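Hypothetical protein AF2198 (Archaeoglobus fulgidus, PDB 1OI0) binds zinc through a JAB1/MPN domain and probably acts as a metallopeptidase, perhaps in removing ubiquitin-like modifiers. Local coordinates at residues S2-S7 with V116-V121; P23-A28 with T68-P73; S31-V36 with I61-F66; P75-S80 with I96-Y101. One frame throughout, in Å; residues are numbered along the deposited sequence.

Contact 1. Residues S2-S7 with V116-V121; sequences SSMKIS and VELEVV
S3 reaches E117 through water 2, which donates to S3 OG and to E117 OE1. The M4 carbonyl oxygen holds two donors: E119 N at 3.1 Å in the carbonyl plane, and S3 OG at 2.9 Å, tilted 31° from it. The M4 side chain lies alongside that of L118, CG 3.5 Å from L118 CD2. K5 pairs with E119 in a parallel bridge, their side chains running side by side on one face of the sheet. K5 NZ stops 4.3 Å from E119 OE1, and water 1 bridges the gap. The ammonium group also donates to S3 O and makes its salt bridge with D35, while E119 OE1 takes G1 N. I6 follows, with N bonded to E119 O at 3.0 Å and O receiving V121 N at 3.0 Å. With CG1 anti to the backbone N (chi1 -176°), the CG2 branch is left to meet L118 CD1 and V120 CG2, both at 4.1 Å. S7 caps helix 8-21 through L10 N. This short parallel pair brings the N- and C-terminal segments together at the edge of the mixed sheet, strand 5-6 lying between strands 36-42 and 119-120; I6 and V120 pack on L11 of helix 8-21, and L118 on I95 of strand 93-98.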
loop_
_atom_site.group_PDB
_atom_site.type_symbol
_atom_site.label_atom_id
_atom_site.label_comp_id
_atom_site.label_asym_id
_atom_site.label_seq_id
_atom_site.Cartn_x
_atom_site.Cartn_y
_atom_site.Cartn_z
ATOM N N SER A 2 1.175 -6.395 -18.023
ATOM C CA SER A 2 1.520 -4.988 -18.172
ATOM C C SER A 2 0.773 -4.121 -17.171
ATOM O O SER A 2 0.421 -2.981 -17.461
ATOM C CB SER A 2 1.242 -4.503 -19.601
ATOM O OG SER A 2 2.253 -4.962 -20.484
ATOM N N SER A 3 0.518 -4.681 -15.992
ATOM C CA SER A 3 -0.151 -3.933 -14.934
ATOM C C SER A 3 0.970 -3.555 -13.986
ATOM O O SER A 3 2.121 -3.969 -14.178
ATOM C CB SER A 3 -1.165 -4.802 -14.185
ATOM O OG SER A 3 -0.514 -5.682 -13.277
ATOM N N MET A 4 0.655 -2.759 -12.971
ATOM C CA MET A 4 1.673 -2.390 -12.005
ATOM C C MET A 4 2.074 -3.674 -11.291
ATOM O O MET A 4 1.288 -4.627 -11.207
ATOM C CB MET A 4 1.126 -1.370 -11.004
ATOM C CG MET A 4 2.098 -0.995 -9.892
ATOM S SD MET A 4 3.730 -0.464 -10.470
ATOM C CE MET A 4 3.312 1.081 -11.237
ATOM N N LYS A 5 3.303 -3.700 -10.796
ATOM C CA LYS A 5 3.819 -4.868 -10.106
ATOM C C LYS A 5 4.374 -4.462 -8.755
ATOM O O LYS A 5 4.672 -3.292 -8.524
ATOM C CB LYS A 5 4.925 -5.513 -10.942
ATOM C CG LYS A 5 4.472 -5.927 -12.334
ATOM C CD LYS A 5 5.647 -6.295 -13.225
ATOM C CE LYS A 5 5.164 -6.731 -14.602
ATOM N NZ LYS A 5 4.354 -5.666 -15.264
ATOM N N ILE A 6 4.499 -5.437 -7.865
ATOM C CA ILE A 6 5.045 -5.193 -6.540
ATOM C C ILE A 6 5.930 -6.378 -6.196
ATOM O O ILE A 6 5.581 -7.523 -6.483
ATOM C CB ILE A 6 3.930 -5.036 -5.472
ATOM C CG1 ILE A 6 4.563 -4.688 -4.123
ATOM C CG2 ILE A 6 3.093 -6.313 -5.374
ATOM C CD1 ILE A 6 3.556 -4.283 -3.059
ATOM N N SER A 7 7.086 -6.106 -5.605
ATOM C CA SER A 7 7.998 -7.175 -5.242
ATOM C C SER A 7 7.489 -7.875 -3.992
ATOM O O SER A 7 6.878 -7.251 -3.123
ATOM C CB SER A 7 9.401 -6.619 -4.989
ATOM O OG SER A 7 9.438 -5.829 -3.812
ATOM N N VAL A 116 -7.803 -2.934 -8.051
ATOM C CA VAL A 116 -7.028 -3.269 -9.239
ATOM C C VAL A 116 -5.982 -4.311 -8.868
ATOM O O VAL A 116 -5.659 -4.488 -7.694
ATOM C CB VAL A 116 -6.318 -2.028 -9.815
ATOM C CG1 VAL A 116 -7.345 -0.987 -10.239
ATOM C CG2 VAL A 116 -5.363 -1.453 -8.790
ATOM N N GLU A 117 -5.448 -5.000 -9.870
ATOM C CA GLU A 117 -4.450 -6.024 -9.613
ATOM C C GLU A 117 -3.029 -5.483 -9.518
ATOM O O GLU A 117 -2.704 -4.415 -10.044
ATOM C CB GLU A 117 -4.461 -7.085 -10.718
ATOM C CG GLU A 117 -5.787 -7.771 -10.993
ATOM C CD GLU A 117 -5.650 -8.813 -12.091
ATOM O OE1 GLU A 117 -4.582 -8.838 -12.740
ATOM O OE2 GLU A 117 -6.598 -9.595 -12.312
ATOM N N LEU A 118 -2.192 -6.244 -8.830
ATOM C CA LEU A 118 -0.777 -5.950 -8.703
ATOM C C LEU A 118 -0.120 -7.298 -8.925
ATOM O O LEU A 118 -0.395 -8.249 -8.193
ATOM C CB LEU A 118 -0.411 -5.443 -7.307
ATOM C CG LEU A 118 -0.671 -3.978 -6.966
ATOM C CD1 LEU A 118 -0.021 -3.671 -5.623
ATOM C CD2 LEU A 118 -0.096 -3.069 -8.048
ATOM N N GLU A 119 0.721 -7.407 -9.946
ATOM C CA GLU A 119 1.387 -8.677 -10.179
ATOM C C GLU A 119 2.566 -8.755 -9.221
ATOM O O GLU A 119 3.426 -7.875 -9.209
ATOM C CB GLU A 119 1.889 -8.782 -11.621
ATOM C CG GLU A 119 2.334 -10.188 -11.992
ATOM C CD GLU A 119 2.974 -10.261 -13.359
ATOM O OE1 GLU A 119 2.616 -9.437 -14.225
ATOM O OE2 GLU A 119 3.821 -11.153 -13.568
ATOM N N VAL A 120 2.601 -9.804 -8.409
ATOM C CA VAL A 120 3.689 -9.973 -7.458
ATOM C C VAL A 120 4.868 -10.610 -8.179
ATOM O O VAL A 120 4.733 -11.675 -8.781
ATOM C CB VAL A 120 3.269 -10.869 -6.276
ATOM C CG1 VAL A 120 4.419 -10.995 -5.288
ATOM C CG2 VAL A 120 2.038 -10.288 -5.595
ATOM N N VAL A 121 6.019 -9.951 -8.121
ATOM C CA VAL A 121 7.215 -10.458 -8.778
ATOM C C VAL A 121 8.352 -10.681 -7.787
ATOM O O VAL A 121 8.152 -10.612 -6.575
ATOM C CB VAL A 121 7.693 -9.484 -9.875
ATOM C CG1 VAL A 121 6.600 -9.303 -10.915
ATOM C CG2 VAL A 121 8.062 -8.147 -9.261
HETATM O O HOH W 1 1.782 -6.918 -14.660
HETATM O O HOH W 2 -1.795 -8.191 -13.256
#

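Contact 2. Residues P23-A28 with T68-P73. With ZN (zinc ion), chain E; 144 (tris-hydroxymethyl-methyl-ammonium), chain F.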
loop_
_atom_site.group_PDB
_atom_site.type_symbol
_atom_site.label_atom_id
_atom_site.label_comp_id
_atom_site.label_asym_id
_atom_site.label_seq_id
_atom_site.Cartn_x
_atom_site.Cartn_y
_atom_site.Cartn_z
ATOM N N PRO A 23 -1.717 -1.268 17.197
ATOM C CA PRO A 23 -2.971 -1.001 16.483
ATOM C C PRO A 23 -3.031 0.313 15.708
ATOM O O PRO A 23 -4.104 0.713 15.248
ATOM C CB PRO A 23 -3.996 -1.033 17.602
ATOM C CG PRO A 23 -3.266 -0.294 18.678
ATOM C CD PRO A 23 -1.847 -0.871 18.613
ATOM N N ASP A 24 -1.904 1.004 15.592
ATOM C CA ASP A 24 -1.889 2.251 14.839
ATOM C C ASP A 24 -1.894 1.921 13.354
ATOM O O ASP A 24 -1.633 0.782 12.960
ATOM C CB ASP A 24 -0.647 3.083 15.161
ATOM C CG ASP A 24 -0.646 3.609 16.580
ATOM O OD1 ASP A 24 -1.743 3.876 17.114
ATOM O OD2 ASP A 24 0.452 3.773 17.151
ATOM N N GLU A 25 -2.206 2.915 12.534
ATOM C CA GLU A 25 -2.219 2.716 11.097
ATOM C C GLU A 25 -0.902 3.132 10.473
ATOM O O GLU A 25 -0.549 4.311 10.448
ATOM C CB GLU A 25 -3.376 3.486 10.459
ATOM C CG GLU A 25 -4.728 2.911 10.826
ATOM C CD GLU A 25 -5.870 3.532 10.052
ATOM O OE1 GLU A 25 -5.617 4.189 9.019
ATOM O OE2 GLU A 25 -7.028 3.348 10.469
ATOM N N PHE A 26 -0.160 2.139 10.003
ATOM C CA PHE A 26 1.103 2.376 9.331
ATOM C C PHE A 26 0.734 3.028 8.006
ATOM O O PHE A 26 -0.324 2.746 7.440
ATOM C CB PHE A 26 1.799 1.035 9.067
ATOM C CG PHE A 26 2.831 1.076 7.968
ATOM C CD1 PHE A 26 4.102 1.588 8.204
ATOM C CD2 PHE A 26 2.526 0.596 6.696
ATOM C CE1 PHE A 26 5.059 1.621 7.191
ATOM C CE2 PHE A 26 3.475 0.624 5.673
ATOM C CZ PHE A 26 4.742 1.137 5.921
ATOM N N ILE A 27 1.580 3.929 7.531
ATOM C CA ILE A 27 1.335 4.549 6.239
ATOM C C ILE A 27 2.672 4.940 5.635
ATOM O O ILE A 27 3.602 5.323 6.345
ATOM C CB ILE A 27 0.414 5.797 6.343
ATOM C CG1 ILE A 27 0.040 6.286 4.935
ATOM C CG2 ILE A 27 1.106 6.895 7.126
ATOM C CD1 ILE A 27 -1.084 7.327 4.908
ATOM N N ALA A 28 2.765 4.815 4.318
ATOM C CA ALA A 28 3.977 5.158 3.595
ATOM C C ALA A 28 3.628 5.365 2.130
ATOM O O ALA A 28 2.518 5.062 1.697
ATOM C CB ALA A 28 5.004 4.041 3.729
ATOM N N THR A 68 0.139 5.272 -2.268
ATOM C CA THR A 68 0.272 5.080 -0.832
ATOM C C THR A 68 -0.112 3.685 -0.390
ATOM O O THR A 68 -0.761 2.936 -1.113
ATOM C CB THR A 68 -0.640 6.042 -0.045
ATOM O OG1 THR A 68 -2.010 5.667 -0.247
ATOM C CG2 THR A 68 -0.432 7.477 -0.501
ATOM N N VAL A 69 0.308 3.352 0.823
ATOM C CA VAL A 69 -0.030 2.083 1.429
ATOM C C VAL A 69 -0.264 2.383 2.902
ATOM O O VAL A 69 0.504 3.114 3.516
ATOM C CB VAL A 69 1.104 1.029 1.281
ATOM C CG1 VAL A 69 2.420 1.581 1.789
ATOM C CG2 VAL A 69 0.726 -0.236 2.049
ATOM N N HIS A 70 -1.360 1.871 3.449
ATOM C CA HIS A 70 -1.625 2.066 4.867
ATOM C C HIS A 70 -2.317 0.834 5.410
ATOM O O HIS A 70 -2.878 0.039 4.651
ATOM C CB HIS A 70 -2.444 3.347 5.144
ATOM C CG HIS A 70 -3.901 3.255 4.812
ATOM N ND1 HIS A 70 -4.390 3.366 3.528
ATOM C CD2 HIS A 70 -4.985 3.148 5.618
ATOM C CE1 HIS A 70 -5.710 3.337 3.557
ATOM N NE2 HIS A 70 -6.096 3.207 4.814
ATOM N N SER A 71 -2.245 0.655 6.722
ATOM C CA SER A 71 -2.849 -0.512 7.345
ATOM C C SER A 71 -4.097 -0.211 8.169
ATOM O O SER A 71 -4.313 0.915 8.620
ATOM C CB SER A 71 -1.820 -1.222 8.234
ATOM O OG SER A 71 -1.455 -0.419 9.343
ATOM N N HIS A 72 -4.916 -1.247 8.339
ATOM C CA HIS A 72 -6.138 -1.185 9.131
ATOM C C HIS A 72 -5.980 -2.187 10.267
ATOM O O HIS A 72 -5.684 -3.358 10.032
ATOM C CB HIS A 72 -7.352 -1.590 8.294
ATOM C CG HIS A 72 -7.811 -0.541 7.334
ATOM N ND1 HIS A 72 -8.819 -0.767 6.422
ATOM C CD2 HIS A 72 -7.421 0.743 7.154
ATOM C CE1 HIS A 72 -9.029 0.331 5.720
ATOM N NE2 HIS A 72 -8.194 1.261 6.145
ATOM N N PRO A 73 -6.172 -1.740 11.515
ATOM C CA PRO A 73 -6.046 -2.621 12.679
ATOM C C PRO A 73 -7.235 -3.566 12.814
ATOM O O PRO A 73 -7.209 -4.509 13.607
ATOM C CB PRO A 73 -5.926 -1.639 13.839
ATOM C CG PRO A 73 -6.766 -0.497 13.385
ATOM C CD PRO A 73 -6.362 -0.342 11.936
HETATM ZN ZN ZN E . -8.164 3.244 5.594
HETATM C C1 144 F . -10.482 3.580 6.772
HETATM N N 144 F . -10.092 4.196 8.034
HETATM C C2 144 F . -8.793 4.914 7.835
HETATM O O2 144 F . -7.577 4.544 7.373
HETATM C C3 144 F . -10.048 3.064 9.049
HETATM O O3 144 F . -9.675 3.485 10.374
HETATM C C4 144 F . -11.143 5.199 8.314
HETATM O O4 144 F . -11.713 6.326 7.339
HETATM O O HOH W 3 -2.981 -1.189 11.460
#
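E25 lies along the S71 carbonyl and ends in the zinc site. Its CB is 3.3 Å from S71 O, and CG, the closest atom, is 3.0 Å from the same oxygen while flanking P73 CD. CG stands anti to the carbonyl carbon (chi1 -69°) and the chain beyond is extended, which carries the carboxylate past S71 to the bound tris-hydroxymethyl-methyl-ammonium. At the tip the oxygens divide: OE1 sits 2.6 Å from the ligand's O2, itself a zinc ligand, and comes to the edge of the H70 ring near its plane; OE2 accepts a hydrogen bond from the ligand's O3 at 2.7 Å. Zinc is bound by H70 NE2 at 2.2 Å, H72 NE2 at 2.1 Å and both carboxylate oxygens of D83. The His-Ser-His-Pro sequence, with S80 and D83 further on and E25 from the loop before strand 27-32, is the JAMM signature of zinc-dependent JAB1/MPN proteins. H72 is held from behind, its ND1 hydrogen-bonded to S76 O.

Between the histidines, S71 points its hydroxyl the other way: OG accepts F26 N at 2.9 Å and meets water 3, which donates to D24 O. S71 N returns a bond to F26 O, and A28 and V69 form an antiparallel hydrogen-bonded pair. The F26 ring reaches V69 CG1 and packs on A17 and A21 of helix 8-21, which also covers V69 and S71. On its other edge strand 64-72 pairs with strand 93-98, so the zinc histidines come from inside the sheet.

Contact 3. Residues S31-V36 with I61-F66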
loop_
_atom_site.group_PDB
_atom_site.type_symbol
_atom_site.label_atom_id
_atom_site.label_comp_id
_atom_site.label_asym_id
_atom_site.label_seq_id
_atom_site.Cartn_x
_atom_site.Cartn_y
_atom_site.Cartn_z
ATOM N N SER A 31 7.036 3.404 -3.760
ATOM C CA SER A 31 7.975 3.943 -4.736
ATOM C C SER A 31 8.794 2.875 -5.447
ATOM O O SER A 31 8.690 1.686 -5.152
ATOM C CB SER A 31 8.916 4.949 -4.064
ATOM O OG SER A 31 9.709 4.330 -3.065
ATOM N N GLY A 32 9.612 3.323 -6.393
ATOM C CA GLY A 32 10.450 2.421 -7.158
ATOM C C GLY A 32 10.608 2.947 -8.570
ATOM O O GLY A 32 10.144 4.044 -8.881
ATOM N N SER A 33 11.264 2.175 -9.428
ATOM C CA SER A 33 11.462 2.586 -10.812
ATOM C C SER A 33 10.729 1.656 -11.767
ATOM O O SER A 33 10.122 0.669 -11.349
ATOM C CB SER A 33 12.952 2.602 -11.160
ATOM O OG SER A 33 13.625 3.642 -10.472
ATOM N N LYS A 34 10.788 1.983 -13.052
ATOM C CA LYS A 34 10.141 1.183 -14.080
ATOM C C LYS A 34 8.661 0.966 -13.764
ATOM O O LYS A 34 7.894 1.924 -13.660
ATOM C CB LYS A 34 10.855 -0.165 -14.217
ATOM C CG LYS A 34 10.434 -0.980 -15.429
ATOM C CD LYS A 34 11.176 -2.306 -15.482
ATOM C CE LYS A 34 10.773 -3.118 -16.704
ATOM N NZ LYS A 34 11.485 -4.425 -16.754
ATOM N N ASP A 35 8.265 -0.292 -13.604
ATOM C CA ASP A 35 6.874 -0.619 -13.319
ATOM C C ASP A 35 6.754 -1.558 -12.126
ATOM O O ASP A 35 5.832 -2.370 -12.057
ATOM C CB ASP A 35 6.235 -1.270 -14.547
ATOM C CG ASP A 35 6.818 -2.637 -14.846
ATOM O OD1 ASP A 35 8.060 -2.772 -14.814
ATOM O OD2 ASP A 35 6.036 -3.572 -15.117
ATOM N N VAL A 36 7.684 -1.444 -11.185
ATOM C CA VAL A 36 7.664 -2.299 -10.007
ATOM C C VAL A 36 7.785 -1.520 -8.700
ATOM O O VAL A 36 8.702 -0.716 -8.522
ATOM C CB VAL A 36 8.808 -3.344 -10.054
ATOM C CG1 VAL A 36 8.771 -4.216 -8.807
ATOM C CG2 VAL A 36 8.677 -4.204 -11.300
ATOM N N ILE A 61 18.340 7.514 -10.007
ATOM C CA ILE A 61 17.445 8.127 -10.980
ATOM C C ILE A 61 16.348 7.154 -11.400
ATOM O O ILE A 61 16.542 5.936 -11.379
ATOM C CB ILE A 61 18.217 8.578 -12.239
ATOM C CG1 ILE A 61 18.899 7.374 -12.893
ATOM C CG2 ILE A 61 19.252 9.627 -11.863
ATOM C CD1 ILE A 61 19.617 7.699 -14.190
ATOM N N GLY A 62 15.196 7.699 -11.779
ATOM C CA GLY A 62 14.083 6.868 -12.201
ATOM C C GLY A 62 13.016 6.711 -11.135
ATOM O O GLY A 62 11.895 6.295 -11.429
ATOM N N MET A 63 13.362 7.047 -9.895
ATOM C CA MET A 63 12.433 6.940 -8.774
ATOM C C MET A 63 11.112 7.658 -9.026
ATOM O O MET A 63 11.084 8.757 -9.580
ATOM C CB MET A 63 13.078 7.493 -7.502
ATOM C CG MET A 63 14.134 6.588 -6.891
ATOM S SD MET A 63 13.444 5.036 -6.269
ATOM C CE MET A 63 13.892 3.904 -7.577
ATOM N N LYS A 64 10.018 7.027 -8.608
ATOM C CA LYS A 64 8.686 7.593 -8.777
ATOM C C LYS A 64 7.777 7.187 -7.619
ATOM O O LYS A 64 8.010 6.172 -6.963
ATOM C CB LYS A 64 8.080 7.115 -10.101
ATOM C CG LYS A 64 8.931 7.451 -11.317
ATOM C CD LYS A 64 8.377 6.849 -12.597
ATOM C CE LYS A 64 9.299 7.150 -13.773
ATOM N NZ LYS A 64 8.809 6.565 -15.051
ATOM N N VAL A 65 6.748 7.991 -7.366
ATOM C CA VAL A 65 5.792 7.709 -6.299
ATOM C C VAL A 65 4.535 7.116 -6.922
ATOM O O VAL A 65 3.754 7.820 -7.559
ATOM C CB VAL A 65 5.408 8.992 -5.525
ATOM C CG1 VAL A 65 4.304 8.688 -4.516
ATOM C CG2 VAL A 65 6.629 9.547 -4.815
ATOM N N PHE A 66 4.344 5.815 -6.734
ATOM C CA PHE A 66 3.192 5.130 -7.295
ATOM C C PHE A 66 1.909 5.385 -6.520
ATOM O O PHE A 66 0.814 5.260 -7.062
ATOM C CB PHE A 66 3.460 3.625 -7.360
ATOM C CG PHE A 66 4.653 3.260 -8.197
ATOM C CD1 PHE A 66 4.692 3.581 -9.551
ATOM C CD2 PHE A 66 5.740 2.603 -7.631
ATOM C CE1 PHE A 66 5.799 3.248 -10.331
ATOM C CE2 PHE A 66 6.850 2.266 -8.402
ATOM C CZ PHE A 66 6.879 2.590 -9.755
#
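F66 puts CE2 and CZ beside the G32 backbone, where strand 27-32 leaves its antiparallel partner 64-72 and enters a beta-hairpin turn toward strand 36-42. The turn is closed by V36 N bonding to S33 O. CG of F66 is anti to the carbonyl carbon (chi1 -60°), which carries the ring to the inside of the bend, next to V36 O: CE2 comes 3.6 Å from G32 N, and CZ lies 3.7 Å from G32 O. The carbonyl oxygens of S33 and K34 approach the ring at its edge, near its plane, whereas K64 O stands 4.2 Å above one face, offset toward the rim. G32 has phi 146°, and the space where a side chain would start is taken by V36 O and the preceding carbonyl oxygen, with F66 CE2 close by.

The G32 peptide is held between F66 on one side and the M63 methyl on the other: the M63 chain, bent at chi2 and chi3, brings CE 3.6 Å from G32 C. S33 directs OG toward G62 without a sound hydrogen bond, and its backbone N is buried with no partner in the model. S31 rests its CB 3.3 Å from K64 O. The ladder itself is slender here, G32 N to K64 O being weak, while K64 N donates to G32 O at 3.0 Å.

Contact 4. Residues P75-S80 with I96-Y101; sequences PSCRPS and IVCYPY. With 144 (tris-hydroxymethyl-methyl-ammonium), chain F.
Y99 O faces P75 and is held from two quarters: water 4 donates to it at 2.6 Å, and P75 CA lies 3.4 Å away in a CA-H...O contact. The same water donates to P75 O, so it links the two backbones where no direct hydrogen bond does. The covalent tie follows at C77 and C98, whose sulfurs are 2.0 Å apart in a disulfide with a chi3 of -97°. C98 SG stands between its own backbone N and carbonyl carbon (chi1 48°), turned to meet C77 SG, while C98 CB fits 3.4 Å from S76 O.

I96, next to H70 and D83 of the zinc site, supplies the apolar part of the contact and so places the loop beside the metal. Its CG2 branch, anti to the backbone N, lies 3.8 Å from C77 CA; the other branch ends with CD1 3.7 Å from P79 CA and 3.8 Å from P79 CB. At the far end of the loop S80 OG shares a hydrogen bond with O4 of the bound tris-hydroxymethyl-methyl-ammonium; it also bonds E82 and caps the helix start at D83 N.

The disulfide thus pins the loop between strand 64-72 and helix 81-89 to the end of strand 93-98. I96 also touches H72 of strand 64-72 and F87 of the helix; P79 packs on L84 and F87, and Y109 of strand 106-110 bonds C77 O. V97 points to the other side, against I14 and A18 of helix 8-21.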
loop_
_atom_site.group_PDB
_atom_site.type_symbol
_atom_site.label_atom_id
_atom_site.label_comp_id
_atom_site.label_asym_id
_atom_site.label_seq_id
_atom_site.Cartn_x
_atom_site.Cartn_y
_atom_site.Cartn_z
ATOM N N PRO A 75 -10.032 -6.214 10.839
ATOM C CA PRO A 75 -9.896 -7.179 9.744
ATOM C C PRO A 75 -10.501 -6.792 8.390
ATOM O O PRO A 75 -10.875 -7.664 7.608
ATOM C CB PRO A 75 -10.530 -8.441 10.327
ATOM C CG PRO A 75 -11.604 -7.884 11.206
ATOM C CD PRO A 75 -10.905 -6.741 11.903
ATOM N N SER A 76 -10.587 -5.497 8.103
ATOM C CA SER A 76 -11.153 -5.048 6.831
ATOM C C SER A 76 -10.120 -4.357 5.952
ATOM O O SER A 76 -9.468 -3.403 6.375
ATOM C CB SER A 76 -12.323 -4.092 7.077
ATOM O OG SER A 76 -12.843 -3.602 5.849
ATOM N N CYS A 77 -9.966 -4.845 4.725
ATOM C CA CYS A 77 -9.018 -4.250 3.792
ATOM C C CYS A 77 -9.769 -3.397 2.774
ATOM O O CYS A 77 -9.224 -3.022 1.739
ATOM C CB CYS A 77 -8.222 -5.345 3.078
ATOM S SG CYS A 77 -6.611 -5.819 3.803
ATOM N N ARG A 78 -11.026 -3.093 3.081
ATOM C CA ARG A 78 -11.858 -2.277 2.206
ATOM C C ARG A 78 -11.614 -0.806 2.527
ATOM O O ARG A 78 -11.330 -0.456 3.669
ATOM C CB ARG A 78 -13.336 -2.600 2.434
ATOM C CG ARG A 78 -13.696 -4.064 2.254
ATOM C CD ARG A 78 -15.085 -4.343 2.809
ATOM N NE ARG A 78 -15.445 -5.754 2.715
ATOM C CZ ARG A 78 -16.562 -6.272 3.218
ATOM N NH1 ARG A 78 -17.427 -5.493 3.854
ATOM N NH2 ARG A 78 -16.815 -7.567 3.082
ATOM N N PRO A 79 -11.708 0.071 1.519
ATOM C CA PRO A 79 -11.490 1.498 1.764
ATOM C C PRO A 79 -12.741 2.198 2.277
ATOM O O PRO A 79 -13.866 1.791 1.977
ATOM C CB PRO A 79 -11.058 2.020 0.397
ATOM C CG PRO A 79 -11.850 1.162 -0.541
ATOM C CD PRO A 79 -11.760 -0.217 0.073
ATOM N N SER A 80 -12.535 3.239 3.072
ATOM C CA SER A 80 -13.635 4.032 3.604
ATOM C C SER A 80 -13.724 5.268 2.721
ATOM O O SER A 80 -12.917 5.439 1.808
ATOM C CB SER A 80 -13.328 4.473 5.027
ATOM O OG SER A 80 -12.211 5.344 5.021
ATOM N N ILE A 96 -4.025 -1.290 0.775
ATOM C CA ILE A 96 -4.510 -1.330 2.148
ATOM C C ILE A 96 -4.206 -2.732 2.650
ATOM O O ILE A 96 -4.530 -3.719 1.984
ATOM C CB ILE A 96 -6.039 -1.119 2.266
ATOM C CG1 ILE A 96 -6.418 0.297 1.831
ATOM C CG2 ILE A 96 -6.483 -1.355 3.718
ATOM C CD1 ILE A 96 -7.897 0.591 1.967
ATOM N N VAL A 97 -3.548 -2.824 3.801
ATOM C CA VAL A 97 -3.257 -4.119 4.397
ATOM C C VAL A 97 -4.090 -4.105 5.667
ATOM O O VAL A 97 -4.364 -3.040 6.216
ATOM C CB VAL A 97 -1.747 -4.306 4.716
ATOM C CG1 VAL A 97 -0.933 -4.186 3.439
ATOM C CG2 VAL A 97 -1.287 -3.291 5.732
ATOM N N CYS A 98 -4.497 -5.275 6.137
ATOM C CA CYS A 98 -5.353 -5.330 7.313
ATOM C C CYS A 98 -5.015 -6.491 8.234
ATOM O O CYS A 98 -4.368 -7.456 7.831
ATOM C CB CYS A 98 -6.810 -5.444 6.845
ATOM S SG CYS A 98 -7.015 -6.745 5.576
ATOM N N TYR A 99 -5.462 -6.379 9.478
ATOM C CA TYR A 99 -5.252 -7.419 10.475
ATOM C C TYR A 99 -5.820 -8.720 9.899
ATOM O O TYR A 99 -6.858 -8.704 9.241
ATOM C CB TYR A 99 -6.008 -7.047 11.750
ATOM C CG TYR A 99 -5.783 -8.000 12.892
ATOM C CD1 TYR A 99 -4.625 -7.929 13.663
ATOM C CD2 TYR A 99 -6.710 -9.002 13.177
ATOM C CE1 TYR A 99 -4.391 -8.829 14.688
ATOM C CE2 TYR A 99 -6.486 -9.917 14.202
ATOM C CZ TYR A 99 -5.323 -9.822 14.951
ATOM O OH TYR A 99 -5.074 -10.732 15.949
ATOM N N PRO A 100 -5.179 -9.871 10.168
ATOM C CA PRO A 100 -3.972 -10.165 10.950
ATOM C C PRO A 100 -2.648 -9.931 10.223
ATOM O O PRO A 100 -1.592 -10.365 10.688
ATOM C CB PRO A 100 -4.163 -11.630 11.310
ATOM C CG PRO A 100 -4.764 -12.168 10.061
ATOM C CD PRO A 100 -5.817 -11.125 9.724
ATOM N N TYR A 101 -2.714 -9.268 9.074
ATOM C CA TYR A 101 -1.526 -8.954 8.291
ATOM C C TYR A 101 -0.812 -10.189 7.752
ATOM O O TYR A 101 0.418 -10.223 7.705
ATOM C CB TYR A 101 -0.538 -8.135 9.126
ATOM C CG TYR A 101 -1.173 -7.013 9.915
ATOM C CD1 TYR A 101 -1.783 -5.935 9.275
ATOM C CD2 TYR A 101 -1.160 -7.033 11.308
ATOM C CE1 TYR A 101 -2.366 -4.899 10.009
ATOM C CE2 TYR A 101 -1.736 -6.010 12.049
ATOM C CZ TYR A 101 -2.336 -4.949 11.397
ATOM O OH TYR A 101 -2.894 -3.933 12.138
HETATM C C1 144 F . -10.482 3.580 6.772
HETATM N N 144 F . -10.092 4.196 8.034
HETATM C C2 144 F . -8.793 4.914 7.835
HETATM O O2 144 F . -7.577 4.544 7.373
HETATM C C3 144 F . -10.048 3.064 9.049
HETATM O O3 144 F . -9.675 3.485 10.374
HETATM C C4 144 F . -11.143 5.199 8.314
HETATM O O4 144 F . -11.713 6.326 7.339
HETATM O O HOH W 4 -8.552 -9.803 7.589
#

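Overall arrangement
From the N terminus, contact 1 opens first and closes last, joining strands 5-6 and 119-120 and enclosing the other three. Contact 2 opens next, after helix 8-21, and contact 3 is nested within it; both pair strand 27-32 with 64-72, at opposite ends of the ladder, the contact centres about 21 Å apart. Contact 4 opens once contact 2 has closed, bringing the loop before helix 81-89 onto strand 93-98. None of the loops cross. At one end of the mixed sheet contacts 1 and 3 meet through the K5-D35 salt bridge and M4 packing on F66. At the other, contacts 2 and 4 share the ligand pocket and meet along neighbouring strands 64-72 and 93-98.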